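Local coordinates for protein second substrate binding domain of putative amino acid ABC transporter (PDB 4OEN) that probably binds an amino acid outside the cell and delivers it to the membrane part of an ABC transporter for uptake, at residues Leu32-Ala37 and Ile44-Pro49; Lys110-Lys115 and Thr122-Asn127; Ser143-Leu148 and Asp154-Asp159. One frame throughout, in Å; residues are numbered along the deposited sequence. Where two conformers were deposited one is given.

Overall arrangement
The three contacts follow one another along the chain, and each joins a helix to a strand of the same large mixed sheet. Interaction 1 lies on one side of the chain's centre, with helix 28-40 against strand 44-47. Interactions 2 and 3 lie on the opposite side. Their centres are about 36 and 33 Å from that of interaction 1, and neither touches it. Interactions 2 and 3 are neighbours, about 10 Å apart between centres. Their strands, 111-115 and 155-159, are parallel partners, and their helices pack on opposite faces of them. This fits the two separate lobes of a type II periplasmic binding protein, which typically holds its solute between them.

Interaction 1 (Leu32-Ala37 and Ile44-Pro49); sequences LIKAIA and IEITNP
Helix segment 32-37 and strand 44-47 run almost antiparallel, at 171°, and the backbones come nearest at Ala37 and Ile44, whose CA atoms are 6.9 Å apart. The axes lie 10.0 Å from each other, so side chains fill the space between them. Ile33, Lys34 and Ala37 come from the helix. Ile44 and Ile46 come from the strand, on its helix-facing side.

Ile44 carries CG1 between its backbone N and carbonyl carbon (chi1 57°), and the chain is extended from there. This pushes CD1 up to the helix. CD1 meets the Ile33 side chain, the Ala37 methyl and the backbone of Lys34 at CA. The second branch of Ile44 is used too: CG2 lies 4.0 Å from Ala37 CB.

Ile46 CD1 sits in a notch between two helix side chains. On Ile33 it touches the short branch, with CG2 3.7 Å from Ile46 CD1, and these two side chains pass each other in opposite directions. On Lys34 it meets the aliphatic chain, with CE 3.6 Å from Ile46 CD1. Lys34 is extended beyond CG and crosses Ile46 at about a right angle. Its methylenes lie at the exposed edge of the contact.

The inner side continues into the protein, where Ile33 also touches Phe201 of helix 195-210 and Ile44 touches Ile7 of strand 5-8. Strand 44-47 pairs in parallel with strand 5-8, and the connection between them includes helix 28-40. The contact forms the return half of this beta-alpha-beta crossover, in one lobe of the periplasmic binding protein type II fold.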
loop_
_atom_site.group_PDB
_atom_site.type_symbol
_atom_site.label_atom_id
_atom_site.label_comp_id
_atom_site.label_asym_id
_atom_site.label_seq_id
_atom_site.Cartn_x
_atom_site.Cartn_y
_atom_site.Cartn_z
ATOM N N LEU A 32 -11.888 4.535 -3.960
ATOM C CA LEU A 32 -12.483 3.211 -4.059
ATOM C C LEU A 32 -13.737 3.088 -3.187
ATOM O O LEU A 32 -14.764 2.617 -3.650
ATOM C CB LEU A 32 -11.459 2.148 -3.678
ATOM C CG LEU A 32 -11.970 0.710 -3.640
ATOM C CD1 LEU A 32 -12.399 0.263 -5.015
ATOM C CD2 LEU A 32 -10.898 -0.186 -3.057
ATOM N N ILE A 33 -13.676 3.530 -1.930
ATOM C CA ILE A 33 -14.858 3.359 -1.089
ATOM C C ILE A 33 -16.025 4.214 -1.608
ATOM O O ILE A 33 -17.175 3.775 -1.597
ATOM C CB ILE A 33 -14.565 3.672 0.405
ATOM C CG1 ILE A 33 -15.710 3.152 1.281
ATOM C CG2 ILE A 33 -14.259 5.156 0.640
ATOM C CD1 ILE A 33 -15.939 1.665 1.144
ATOM N N LYS A 34 -15.732 5.411 -2.101
ATOM C CA LYS A 34 -16.768 6.261 -2.682
ATOM C C LYS A 34 -17.406 5.634 -3.917
ATOM O O LYS A 34 -18.621 5.710 -4.087
ATOM C CB LYS A 34 -16.194 7.622 -3.043
ATOM C CG LYS A 34 -15.819 8.437 -1.827
ATOM C CD LYS A 34 -15.097 9.690 -2.227
ATOM C CE LYS A 34 -14.462 10.329 -1.009
ATOM N NZ LYS A 34 -13.794 11.610 -1.347
ATOM N N ALA A 35 -16.589 5.035 -4.785
ATOM C CA ALA A 35 -17.128 4.384 -5.983
ATOM C C ALA A 35 -17.969 3.158 -5.644
ATOM O O ALA A 35 -18.968 2.865 -6.324
ATOM C CB ALA A 35 -15.997 3.995 -6.936
ATOM N N ILE A 36 -17.553 2.434 -4.610
ATOM C CA ILE A 36 -18.284 1.250 -4.187
ATOM C C ILE A 36 -19.614 1.658 -3.560
ATOM O O ILE A 36 -20.646 1.061 -3.837
ATOM C CB ILE A 36 -17.432 0.410 -3.224
ATOM C CG1 ILE A 36 -16.328 -0.285 -4.026
ATOM C CG2 ILE A 36 -18.279 -0.609 -2.475
ATOM C CD1 ILE A 36 -15.396 -1.171 -3.211
ATOM N N ALA A 37 -19.599 2.697 -2.736
ATOM C CA ALA A 37 -20.832 3.159 -2.114
ATOM C C ALA A 37 -21.847 3.571 -3.172
ATOM O O ALA A 37 -23.034 3.264 -3.077
ATOM C CB ALA A 37 -20.546 4.315 -1.159
ATOM N N ILE A 44 -22.160 6.937 2.739
ATOM C CA ILE A 44 -21.071 6.876 3.700
ATOM C C ILE A 44 -20.704 8.252 4.198
ATOM O O ILE A 44 -20.938 9.264 3.532
ATOM C CB ILE A 44 -19.798 6.242 3.115
ATOM C CG1 ILE A 44 -19.344 7.019 1.875
ATOM C CG2 ILE A 44 -20.014 4.758 2.802
ATOM C CD1 ILE A 44 -18.051 6.470 1.235
ATOM N N GLU A 45 -20.153 8.269 5.405
ATOM C CA GLU A 45 -19.449 9.425 5.926
ATOM C C GLU A 45 -18.031 8.942 6.181
ATOM O O GLU A 45 -17.839 7.943 6.856
ATOM C CB GLU A 45 -20.067 9.953 7.208
ATOM C CG GLU A 45 -19.246 11.075 7.831
ATOM C CD GLU A 45 -19.556 11.286 9.302
ATOM O OE1 GLU A 45 -20.304 10.465 9.879
ATOM O OE2 GLU A 45 -19.051 12.273 9.881
ATOM N N ILE A 46 -17.049 9.649 5.644
ATOM C CA ILE A 46 -15.660 9.257 5.823
ATOM C C ILE A 46 -15.034 10.139 6.899
ATOM O O ILE A 46 -15.231 11.348 6.917
ATOM C CB ILE A 46 -14.854 9.381 4.516
ATOM C CG1 ILE A 46 -15.421 8.431 3.460
ATOM C CG2 ILE A 46 -13.407 9.090 4.758
ATOM C CD1 ILE A 46 -14.773 8.581 2.075
ATOM N N THR A 47 -14.302 9.504 7.802
ATOM C CA THR A 47 -13.526 10.239 8.793
ATOM C C THR A 47 -12.067 9.823 8.654
ATOM O O THR A 47 -11.773 8.724 8.191
ATOM C CB THR A 47 -14.021 9.973 10.215
ATOM O OG1 THR A 47 -13.852 8.593 10.548
ATOM C CG2 THR A 47 -15.486 10.350 10.344
ATOM N N ASN A 48 -11.152 10.703 9.056
ATOM C CA ASN A 48 -9.732 10.393 8.944
ATOM C C ASN A 48 -8.998 10.658 10.251
ATOM O O ASN A 48 -8.128 11.525 10.313
ATOM C CB ASN A 48 -9.113 11.219 7.803
ATOM C CG ASN A 48 -9.775 10.946 6.463
ATOM O OD1 ASN A 48 -10.808 11.536 6.137
ATOM N ND2 ASN A 48 -9.180 10.044 5.682
ATOM N N PRO A 49 -9.359 9.910 11.307
ATOM C CA PRO A 49 -8.812 10.148 12.650
ATOM C C PRO A 49 -7.423 9.548 12.849
ATOM O O PRO A 49 -6.823 9.755 13.899
ATOM C CB PRO A 49 -9.833 9.460 13.556
ATOM C CG PRO A 49 -10.312 8.305 12.739
ATOM C CD PRO A 49 -10.354 8.822 11.310
#

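Interaction 2 (Lys110-Lys115 and Thr122-Asn127); sequences KTVGVK and TFLTEN
Leu124 meets Val112 and Val114 in a purely aliphatic contact, and no flat group lies between them. The one ring of these two segments, that of Phe123, stands beside this contact, which belongs to a beta-alpha-beta unit. Strand 111-115 leads into helix 119-126, and the next strand, 134-138, returns parallel to it. One face of the Phe123 ring carries Asn127 ND2, 3.4 Å above the plane and offset toward the rim. The same ND2 donates a hydrogen bond to Phe123 O, 3.0 Å away and fairly straight at 162°. The carbonyl oxygen lies near the amide plane of Asn127, while the donor is tilted out of the carbonyl plane. This bond ties the end of helix 119-126 back onto its last turn.

The helix segment crosses the strand at 140°, with the two axes 9.5 Å apart. Val112 and Val114 point to the helix from the same face of the strand, and Gly113 lies between them. Leu124 is the one side chain of segment 122-127 that touches the strand segment. Its CG lies opposite the carbonyl carbon and beside the backbone N (chi1 -81°), which holds CD1 over the two valines. Ile135 also touches Leu124, as probably does Met157, which has two conformers.

Leu124 and Val114 approach tip to tip, whereas Val112 is met at an oblique angle. Leu124 CD2 only grazes Val112 CG1. The other methyl does most of the touching: Leu124 CD1 lies 3.6 Å from both Val112 CG1 and Val114 CB.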
loop_
_atom_site.group_PDB
_atom_site.type_symbol
_atom_site.label_atom_id
_atom_site.label_comp_id
_atom_site.label_asym_id
_atom_site.label_seq_id
_atom_site.Cartn_x
_atom_site.Cartn_y
_atom_site.Cartn_z
ATOM N N LYS A 110 27.119 -5.659 -5.440
ATOM C CA LYS A 110 26.532 -4.330 -5.338
ATOM C C LYS A 110 25.995 -4.075 -3.932
ATOM O O LYS A 110 25.921 -4.982 -3.098
ATOM C CB LYS A 110 25.380 -4.163 -6.339
ATOM C CG LYS A 110 25.702 -4.487 -7.768
ATOM C CD LYS A 110 26.665 -3.498 -8.347
ATOM C CE LYS A 110 26.857 -3.722 -9.850
ATOM N NZ LYS A 110 27.979 -2.869 -10.321
ATOM N N THR A 111 25.582 -2.843 -3.678
ATOM C CA THR A 111 25.044 -2.493 -2.370
ATOM C C THR A 111 23.606 -2.022 -2.511
ATOM O O THR A 111 23.318 -1.126 -3.304
ATOM C CB THR A 111 25.869 -1.406 -1.688
ATOM O OG1 THR A 111 27.195 -1.889 -1.444
ATOM C CG2 THR A 111 25.230 -1.015 -0.368
ATOM N N VAL A 112 22.714 -2.642 -1.748
ATOM C CA VAL A 112 21.291 -2.316 -1.792
ATOM C C VAL A 112 20.867 -1.633 -0.496
ATOM O O VAL A 112 21.145 -2.151 0.571
ATOM C CB VAL A 112 20.424 -3.572 -1.997
ATOM C CG1 VAL A 112 18.954 -3.165 -2.101
ATOM C CG2 VAL A 112 20.858 -4.335 -3.259
ATOM N N GLY A 113 20.210 -0.475 -0.599
ATOM C CA GLY A 113 19.643 0.209 0.554
ATOM C C GLY A 113 18.276 -0.317 0.963
ATOM O O GLY A 113 17.492 -0.783 0.128
ATOM N N VAL A 114 17.985 -0.239 2.260
ATOM C CA VAL A 114 16.689 -0.670 2.760
ATOM C C VAL A 114 16.380 0.043 4.074
ATOM O O VAL A 114 17.298 0.465 4.781
ATOM C CB VAL A 114 16.641 -2.202 2.942
ATOM C CG1 VAL A 114 17.411 -2.654 4.177
ATOM C CG2 VAL A 114 15.196 -2.711 2.967
ATOM N N LYS A 115 15.095 0.212 4.369
ATOM C CA LYS A 115 14.708 0.847 5.635
ATOM C C LYS A 115 14.634 -0.197 6.738
ATOM O O LYS A 115 14.098 -1.297 6.545
ATOM C CB LYS A 115 13.369 1.573 5.498
ATOM C CG LYS A 115 13.452 2.778 4.580
ATOM C CD LYS A 115 12.085 3.161 4.010
ATOM C CE LYS A 115 11.074 3.501 5.070
ATOM N NZ LYS A 115 9.769 3.899 4.446
ATOM N N THR A 122 13.447 -7.681 5.567
ATOM C CA THR A 122 13.334 -9.113 5.761
ATOM C C THR A 122 13.665 -9.865 4.463
ATOM O O THR A 122 14.479 -10.784 4.459
ATOM C CB THR A 122 11.926 -9.479 6.223
ATOM O OG1 THR A 122 11.576 -8.684 7.373
ATOM C CG2 THR A 122 11.837 -10.950 6.556
ATOM N N PHE A 123 13.043 -9.447 3.369
ATOM C CA PHE A 123 13.321 -10.089 2.082
ATOM C C PHE A 123 14.806 -9.993 1.743
ATOM O O PHE A 123 15.444 -10.999 1.420
ATOM C CB PHE A 123 12.465 -9.456 0.969
ATOM C CG PHE A 123 12.764 -9.986 -0.403
ATOM C CD1 PHE A 123 12.114 -11.106 -0.887
ATOM C CD2 PHE A 123 13.714 -9.374 -1.197
ATOM C CE1 PHE A 123 12.403 -11.591 -2.155
ATOM C CE2 PHE A 123 14.012 -9.858 -2.453
ATOM C CZ PHE A 123 13.349 -10.956 -2.939
ATOM N N LEU A 124 15.378 -8.800 1.834
ATOM C CA LEU A 124 16.768 -8.629 1.421
ATOM C C LEU A 124 17.694 -9.454 2.293
ATOM O O LEU A 124 18.685 -10.009 1.834
ATOM C CB LEU A 124 17.198 -7.164 1.496
ATOM C CG LEU A 124 16.852 -6.200 0.383
ATOM C CD1 LEU A 124 17.571 -4.912 0.681
ATOM C CD2 LEU A 124 17.316 -6.770 -0.968
ATOM N N THR A 125 17.378 -9.509 3.580
ATOM C CA THR A 125 18.259 -10.189 4.506
ATOM C C THR A 125 18.222 -11.684 4.269
ATOM O O THR A 125 19.253 -12.347 4.301
ATOM C CB THR A 125 17.893 -9.867 5.962
ATOM O OG1 THR A 125 17.986 -8.454 6.147
ATOM C CG2 THR A 125 18.848 -10.563 6.904
ATOM N N GLU A 126 17.026 -12.196 3.994
ATOM C CA GLU A 126 16.849 -13.617 3.737
ATOM C C GLU A 126 17.461 -14.066 2.422
ATOM O O GLU A 126 17.798 -15.236 2.272
ATOM C CB GLU A 126 15.365 -13.983 3.758
ATOM C CG GLU A 126 14.739 -13.941 5.156
ATOM C CD GLU A 126 15.093 -15.139 6.027
ATOM O OE1 GLU A 126 16.043 -15.877 5.692
ATOM O OE2 GLU A 126 14.411 -15.347 7.058
ATOM N N ASN A 127 17.589 -13.147 1.467
ATOM C CA ASN A 127 18.112 -13.524 0.150
ATOM C C ASN A 127 19.556 -13.097 -0.103
ATOM O O ASN A 127 20.090 -13.259 -1.206
ATOM C CB ASN A 127 17.207 -12.958 -0.932
ATOM C CG ASN A 127 15.923 -13.738 -1.051
ATOM O OD1 ASN A 127 15.895 -14.798 -1.677
ATOM N ND2 ASN A 127 14.859 -13.246 -0.419
#

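Interaction 3 (Ser143-Leu148 and Asp154-Asp159); sequences SMYDSL and DAVMDD
Val156 is the central bump of this contact, and Met144, Tyr145 and Leu148 form the hollow that receives it. Helix segment 143-148 runs roughly antiparallel to strand 155-159, at 152°. Its axis passes 8.6 Å from that of the strand, and the surface buried is 313 Å².

The two methyls of Val156 go to different walls. CG1 enters between Met144 and Leu148, with Met144 CG 3.7 Å from Val156 CG1 and Leu148 CD2 on its other flank. CG2 turns to the tyrosine, where Tyr145 CE1 is 3.9 Å from Val156 CG2. The two side chains cross at about a right angle.

Leu148 fills a second dip, over the strand backbone, where its CD1 rests 3.6 Å from Ala155 N. Met144 bends at its last torsion (chi3 72°), which carries CE past Val156 to the carboxylate of Asp158, where Met144 CE lies 3.8 Å from Asp158 OD2.

Tyr145 reaches along the strand to the same oxygen. Its OH donates a short hydrogen bond of 2.6 Å to Asp158 OD2, which accepts with its anti lone pair. The ring and carboxylate planes are 32° apart, and OD2 lies at the ring edge, near the ring plane. The other oxygen, Asp158 OD1, takes a weak bond from the backbone N of Asp159. Both carboxylate oxygens of this buried aspartate are thus engaged, which should limit its rotation.

Helix 119-126 lies on the other face of the strand. In the sheet the strand order is 134-138, 111-115, 155-159. Helix 141-150 connects the outer two of these and bridges over the middle one, a strand-skipping connection within an alpha/beta lobe of this solute-binding fold.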
loop_
_atom_site.group_PDB
_atom_site.type_symbol
_atom_site.label_atom_id
_atom_site.label_comp_id
_atom_site.label_asym_id
_atom_site.label_seq_id
_atom_site.Cartn_x
_atom_site.Cartn_y
_atom_site.Cartn_z
ATOM N N SER A 143 16.826 9.515 3.685
ATOM C CA SER A 143 18.253 9.259 3.693
ATOM C C SER A 143 18.569 8.189 2.664
ATOM O O SER A 143 19.562 8.275 1.945
ATOM C CB SER A 143 18.719 8.828 5.084
ATOM O OG SER A 143 20.126 8.711 5.134
ATOM N N MET A 144 17.710 7.183 2.603
ATOM C CA MET A 144 17.901 6.084 1.670
ATOM C C MET A 144 17.868 6.553 0.220
ATOM O O MET A 144 18.741 6.185 -0.570
ATOM C CB MET A 144 16.840 5.008 1.887
ATOM C CG MET A 144 17.042 3.804 0.966
ATOM S SD MET A 144 15.890 2.454 1.301
ATOM C CE MET A 144 14.348 3.132 0.679
ATOM N N TYR A 145 16.869 7.353 -0.133
ATOM C CA TYR A 145 16.765 7.803 -1.524
ATOM C C TYR A 145 17.825 8.859 -1.857
ATOM O O TYR A 145 18.235 8.986 -3.013
ATOM C CB TYR A 145 15.342 8.296 -1.819
ATOM C CG TYR A 145 14.396 7.123 -2.002
ATOM C CD1 TYR A 145 14.427 6.364 -3.165
ATOM C CD2 TYR A 145 13.509 6.742 -0.999
ATOM C CE1 TYR A 145 13.588 5.276 -3.338
ATOM C CE2 TYR A 145 12.662 5.649 -1.161
ATOM C CZ TYR A 145 12.712 4.914 -2.333
ATOM O OH TYR A 145 11.881 3.828 -2.509
ATOM N N ASP A 146 18.309 9.591 -0.856
ATOM C CA ASP A 146 19.430 10.497 -1.071
ATOM C C ASP A 146 20.664 9.697 -1.460
ATOM O O ASP A 146 21.399 10.062 -2.377
ATOM C CB ASP A 146 19.716 11.329 0.179
ATOM C CG ASP A 146 18.710 12.440 0.381
ATOM O OD1 ASP A 146 17.811 12.597 -0.473
ATOM O OD2 ASP A 146 18.829 13.166 1.390
ATOM N N SER A 147 20.886 8.594 -0.746
ATOM C CA SER A 147 22.010 7.732 -1.022
ATOM C C SER A 147 21.900 7.107 -2.416
ATOM O O SER A 147 22.895 7.011 -3.133
ATOM C CB SER A 147 22.108 6.647 0.056
ATOM O OG SER A 147 23.231 5.806 -0.156
ATOM N N LEU A 148 20.701 6.670 -2.796
ATOM C CA LEU A 148 20.493 6.123 -4.143
ATOM C C LEU A 148 20.853 7.173 -5.193
ATOM O O LEU A 148 21.517 6.878 -6.188
ATOM C CB LEU A 148 19.047 5.650 -4.330
ATOM C CG LEU A 148 18.750 4.940 -5.667
ATOM C CD1 LEU A 148 19.479 3.611 -5.721
ATOM C CD2 LEU A 148 17.255 4.741 -5.939
ATOM N N ASP A 154 23.518 1.158 -4.923
ATOM C CA ASP A 154 23.187 0.814 -6.303
ATOM C C ASP A 154 21.699 0.595 -6.549
ATOM O O ASP A 154 21.231 0.627 -7.687
ATOM C CB ASP A 154 23.966 -0.434 -6.692
ATOM C CG ASP A 154 25.459 -0.217 -6.599
ATOM O OD1 ASP A 154 25.986 0.537 -7.446
ATOM O OD2 ASP A 154 26.104 -0.784 -5.691
ATOM N N ALA A 155 20.958 0.360 -5.478
ATOM C CA ALA A 155 19.547 0.012 -5.562
ATOM C C ALA A 155 18.929 0.184 -4.196
ATOM O O ALA A 155 19.657 0.309 -3.192
ATOM C CB ALA A 155 19.359 -1.423 -6.050
ATOM N N VAL A 156 17.599 0.220 -4.171
ATOM C CA VAL A 156 16.852 0.138 -2.922
ATOM C C VAL A 156 15.827 -0.976 -3.026
ATOM O O VAL A 156 15.464 -1.411 -4.123
ATOM C CB VAL A 156 16.095 1.443 -2.585
ATOM C CG1 VAL A 156 17.043 2.625 -2.532
ATOM C CG2 VAL A 156 14.974 1.693 -3.614
ATOM N N MET A 157 15.376 -1.452 -1.880
ATOM C CA MET A 157 14.214 -2.334 -1.800
ATOM C C MET A 157 13.152 -1.608 -0.975
ATOM O O MET A 157 13.453 -1.171 0.130
ATOM C CB MET A 157 14.585 -3.671 -1.153
ATOM C CG MET A 157 13.641 -4.813 -1.467
ATOM S SD MET A 157 14.057 -5.579 -3.040
ATOM C CE MET A 157 12.638 -6.648 -3.312
ATOM N N ASP A 158 11.931 -1.484 -1.492
ATOM C CA ASP A 158 10.890 -0.718 -0.787
ATOM C C ASP A 158 9.508 -1.263 -1.108
ATOM O O ASP A 158 9.352 -2.138 -1.952
ATOM C CB ASP A 158 10.975 0.764 -1.187
ATOM C CG ASP A 158 10.446 1.738 -0.123
ATOM O OD1 ASP A 158 9.800 1.357 0.894
ATOM O OD2 ASP A 158 10.680 2.947 -0.330
ATOM N N ASP A 159 8.500 -0.713 -0.445
ATOM C CA ASP A 159 7.124 -1.076 -0.723
ATOM C C ASP A 159 6.754 -0.652 -2.137
ATOM O O ASP A 159 6.960 0.513 -2.519
ATOM C CB ASP A 159 6.179 -0.400 0.272
ATOM C CG ASP A 159 6.368 -0.907 1.676
ATOM O OD1 ASP A 159 6.308 -2.137 1.853
ATOM O OD2 ASP A 159 6.575 -0.083 2.597
#